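Local coordinates for uncharacterized protein (Photobacterium profundum, PDB 3R87), which is probably a thioesterase of the hot-dog fold, related to the 4-hydroxybenzoyl-CoA thioesterases, that hydrolyses thioester substrates, at residues N28-K31 with Y32-R35. Sequence-based numbering, arbitrary orientation.
Sequences NFLK and YFER
F29 and Y32, three residues apart on one turn of helix, bring their rings together at a steep angle: F29 CD1 lies 3.7 Å from Y32 CE2 and the two planes stand at 90°, the rings crossing obliquely. A separate, looser apolar touch, L30 CD2 to F33 CD2 at 4.3 Å, lies on the side of the helix facing M64 of strand 56-66.

The backbone supplies the regular part. Y32 N, F33 N, E34 N and R35 N donate hydrogen bonds to the carbonyl oxygens of N28, F29, L30 and K31, the i+4 to i pattern of an alpha-helix, the first bond being 3.2 Å from Y32 N to N28 O.

Ring faces also meet carbonyls. Set anti to its own carbonyl carbon (chi1 -53°), the CG of Y32 turns the ring back along the helix, so that N28 O sits 3.4 Å above the plane, over the ring centre, while serving as the acceptor for Y32 N. The phenol then reaches N28, its OH 3.5 Å from N28 CB, and both side chains converge on D17: N28 ND2 is hydrogen-bonded to D17 O, and Y32 OH to D17 OD1. F29 O similarly lies over one face of F33, 3.4 Å from F33 CG.

Among the charged groups, Y32 CD1 lies 3.6 Å above the plane of the R35 guanidinium, over the centre of that group. K31 NZ and R35 NH2 are 6.8 Å apart, and E16 of the third subunit, salt-bridged to R35 NH2 and packed against K31, probably offsets their like charges.

F29, L30 and F33 pack against strands 56-66 and 89-97, whereas K31 and E34 meet neighbouring subunits: this is the opening of the long helix that the curved antiparallel sheet wraps in the hot-dog fold.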
ATOM      1  N   ASN A  28      -0.665   8.070  -1.668  1.00  6.78           N
ATOM      2  CA  ASN A  28      -0.039   7.935  -0.352  1.00  7.02           C
ATOM      3  C   ASN A  28      -0.196   9.185   0.499  1.00  7.22           C
ATOM      4  O   ASN A  28      -0.159   9.081   1.724  1.00  7.55           O
ATOM      5  CB  ASN A  28       1.450   7.608  -0.528  1.00  7.27           C
ATOM      6  CG  ASN A  28       1.643   6.227  -1.119  1.00  7.42           C
ATOM      7  OD1 ASN A  28       0.769   5.366  -0.996  1.00 10.47           O
ATOM      8  ND2 ASN A  28       2.747   6.010  -1.790  1.00  7.93           N
ATOM      9  N   PHE A  29      -0.364  10.367  -0.115  1.00  7.51           N
ATOM     10  CA  PHE A  29      -0.512  11.558   0.702  1.00  7.28           C
ATOM     11  C   PHE A  29      -1.719  11.483   1.606  1.00  7.46           C
ATOM     12  O   PHE A  29      -1.694  12.024   2.737  1.00  7.76           O
ATOM     13  CB  PHE A  29      -0.511  12.810  -0.169  1.00  8.03           C
ATOM     14  CG  PHE A  29       0.773  13.047  -0.867  1.00  7.54           C
ATOM     15  CD1 PHE A  29       1.957  13.318  -0.152  1.00  9.05           C
ATOM     16  CD2 PHE A  29       0.873  12.989  -2.246  1.00  8.20           C
ATOM     17  CE1 PHE A  29       3.126  13.583  -0.783  1.00  9.15           C
ATOM     18  CE2 PHE A  29       2.061  13.257  -2.900  1.00  9.57           C
ATOM     19  CZ  PHE A  29       3.214  13.574  -2.178  1.00  9.04           C
ATOM     20  N   LEU A  30      -2.822  10.865   1.159  1.00  7.68           N
ATOM     21  CA  LEU A  30      -3.957  10.728   2.046  0.50  8.01           C
ATOM     22  C   LEU A  30      -3.677   9.824   3.214  1.00  7.26           C
ATOM     23  O   LEU A  30      -4.261   9.997   4.296  1.00  7.84           O
ATOM     24  CB  LEU A  30      -5.245  10.289   1.342  0.50  8.44           C
ATOM     25  CG  LEU A  30      -6.071  11.379   0.659  0.50 11.27           C
ATOM     26  CD1 LEU A  30      -6.967  10.571  -0.347  0.50 14.31           C
ATOM     27  CD2 LEU A  30      -6.749  12.326   1.648  0.50 11.78           C
ATOM     28  N   LYS A  31      -2.766   8.842   3.038  1.00  7.32           N
ATOM     29  CA  LYS A  31      -2.341   8.033   4.191  0.50  7.32           C
ATOM     30  C   LYS A  31      -1.643   8.924   5.239  1.00  7.01           C
ATOM     31  O   LYS A  31      -1.888   8.786   6.443  1.00  7.28           O
ATOM     32  CB  LYS A  31      -1.368   6.924   3.750  0.50  8.58           C
ATOM     33  CG  LYS A  31      -1.967   5.948   2.806  0.50  9.92           C
ATOM     34  CD  LYS A  31      -0.960   4.907   2.343  0.50 13.73           C
ATOM     35  CE  LYS A  31      -1.624   3.917   1.352  0.50 19.92           C
ATOM     36  NZ  LYS A  31      -0.911   2.586   1.251  0.50 22.73           N
ATOM     37  N   TYR A  32      -0.728   9.786   4.757  1.00  6.98           N
ATOM     38  CA  TYR A  32       0.007  10.620   5.691  1.00  7.33           C
ATOM     39  C   TYR A  32      -0.948  11.564   6.426  1.00  6.76           C
ATOM     40  O   TYR A  32      -0.771  11.817   7.610  1.00  7.50           O
ATOM     41  CB  TYR A  32       1.041  11.457   4.955  1.00  7.78           C
ATOM     42  CG  TYR A  32       1.988  10.658   4.052  1.00  7.34           C
ATOM     43  CD1 TYR A  32       2.263   9.294   4.239  1.00  7.58           C
ATOM     44  CD2 TYR A  32       2.562  11.307   2.975  1.00  8.00           C
ATOM     45  CE1 TYR A  32       3.056   8.621   3.325  1.00  7.78           C
ATOM     46  CE2 TYR A  32       3.372  10.640   2.059  1.00  8.78           C
ATOM     47  CZ  TYR A  32       3.585   9.270   2.241  1.00  7.73           C
ATOM     48  OH  TYR A  32       4.319   8.628   1.290  1.00  9.19           O
ATOM     49  N   PHE A  33      -1.963  12.078   5.707  1.00  6.79           N
ATOM     50  CA  PHE A  33      -2.944  12.926   6.334  1.00  7.16           C
ATOM     51  C   PHE A  33      -3.715  12.171   7.401  1.00  6.87           C
ATOM     52  O   PHE A  33      -4.018  12.718   8.455  1.00  7.35           O
ATOM     53  CB  PHE A  33      -3.854  13.546   5.313  1.00  7.32           C
ATOM     54  CG  PHE A  33      -3.248  14.596   4.428  1.00  7.56           C
ATOM     55  CD1 PHE A  33      -2.021  15.197   4.691  1.00  8.12           C
ATOM     56  CD2 PHE A  33      -3.950  15.065   3.324  1.00  9.10           C
ATOM     57  CE1 PHE A  33      -1.522  16.226   3.931  1.00  9.34           C
ATOM     58  CE2 PHE A  33      -3.432  16.107   2.543  1.00 10.63           C
ATOM     59  CZ  PHE A  33      -2.220  16.680   2.832  1.00 10.01           C
ATOM     60  N   GLU A  34      -4.053  10.894   7.135  1.00  7.20           N
ATOM     61  CA  GLU A  34      -4.734  10.062   8.108  1.00  7.55           C
ATOM     62  C   GLU A  34      -3.879   9.915   9.377  1.00  7.25           C
ATOM     63  O   GLU A  34      -4.401  10.074  10.494  1.00  7.67           O
ATOM     64  CB  GLU A  34      -5.094   8.713   7.496  1.00  8.07           C
ATOM     65  CG  GLU A  34      -6.094   7.920   8.296  1.00  9.56           C
ATOM     66  CD  GLU A  34      -5.535   7.243   9.576  1.00 10.60           C
ATOM     67  OE1 GLU A  34      -4.417   6.820   9.586  1.00 11.65           O
ATOM     68  OE2 GLU A  34      -6.273   7.085  10.572  1.00 14.18           O
ATOM     69  N   ARG A  35      -2.593   9.615   9.218  1.00  6.97           N
ATOM     70  CA  ARG A  35      -1.721   9.467  10.372  1.00  7.04           C
ATOM     71  C   ARG A  35      -1.749  10.732  11.201  1.00  7.34           C
ATOM     72  O   ARG A  35      -1.809  10.716  12.432  1.00  8.07           O
ATOM     73  CB  ARG A  35      -0.279   9.201   9.936  1.00  7.39           C
ATOM     74  CG  ARG A  35      -0.059   7.950   9.119  1.00  7.51           C
ATOM     75  CD  ARG A  35       1.395   7.866   8.718  1.00  7.70           C
ATOM     76  NE  ARG A  35       1.605   6.892   7.667  1.00  7.52           N
ATOM     77  CZ  ARG A  35       2.726   6.756   6.976  1.00  7.34           C
ATOM     78  NH1 ARG A  35       3.780   7.519   7.290  1.00  8.22           N
ATOM     79  NH2 ARG A  35       2.769   5.929   5.955  1.00  8.83           N
TER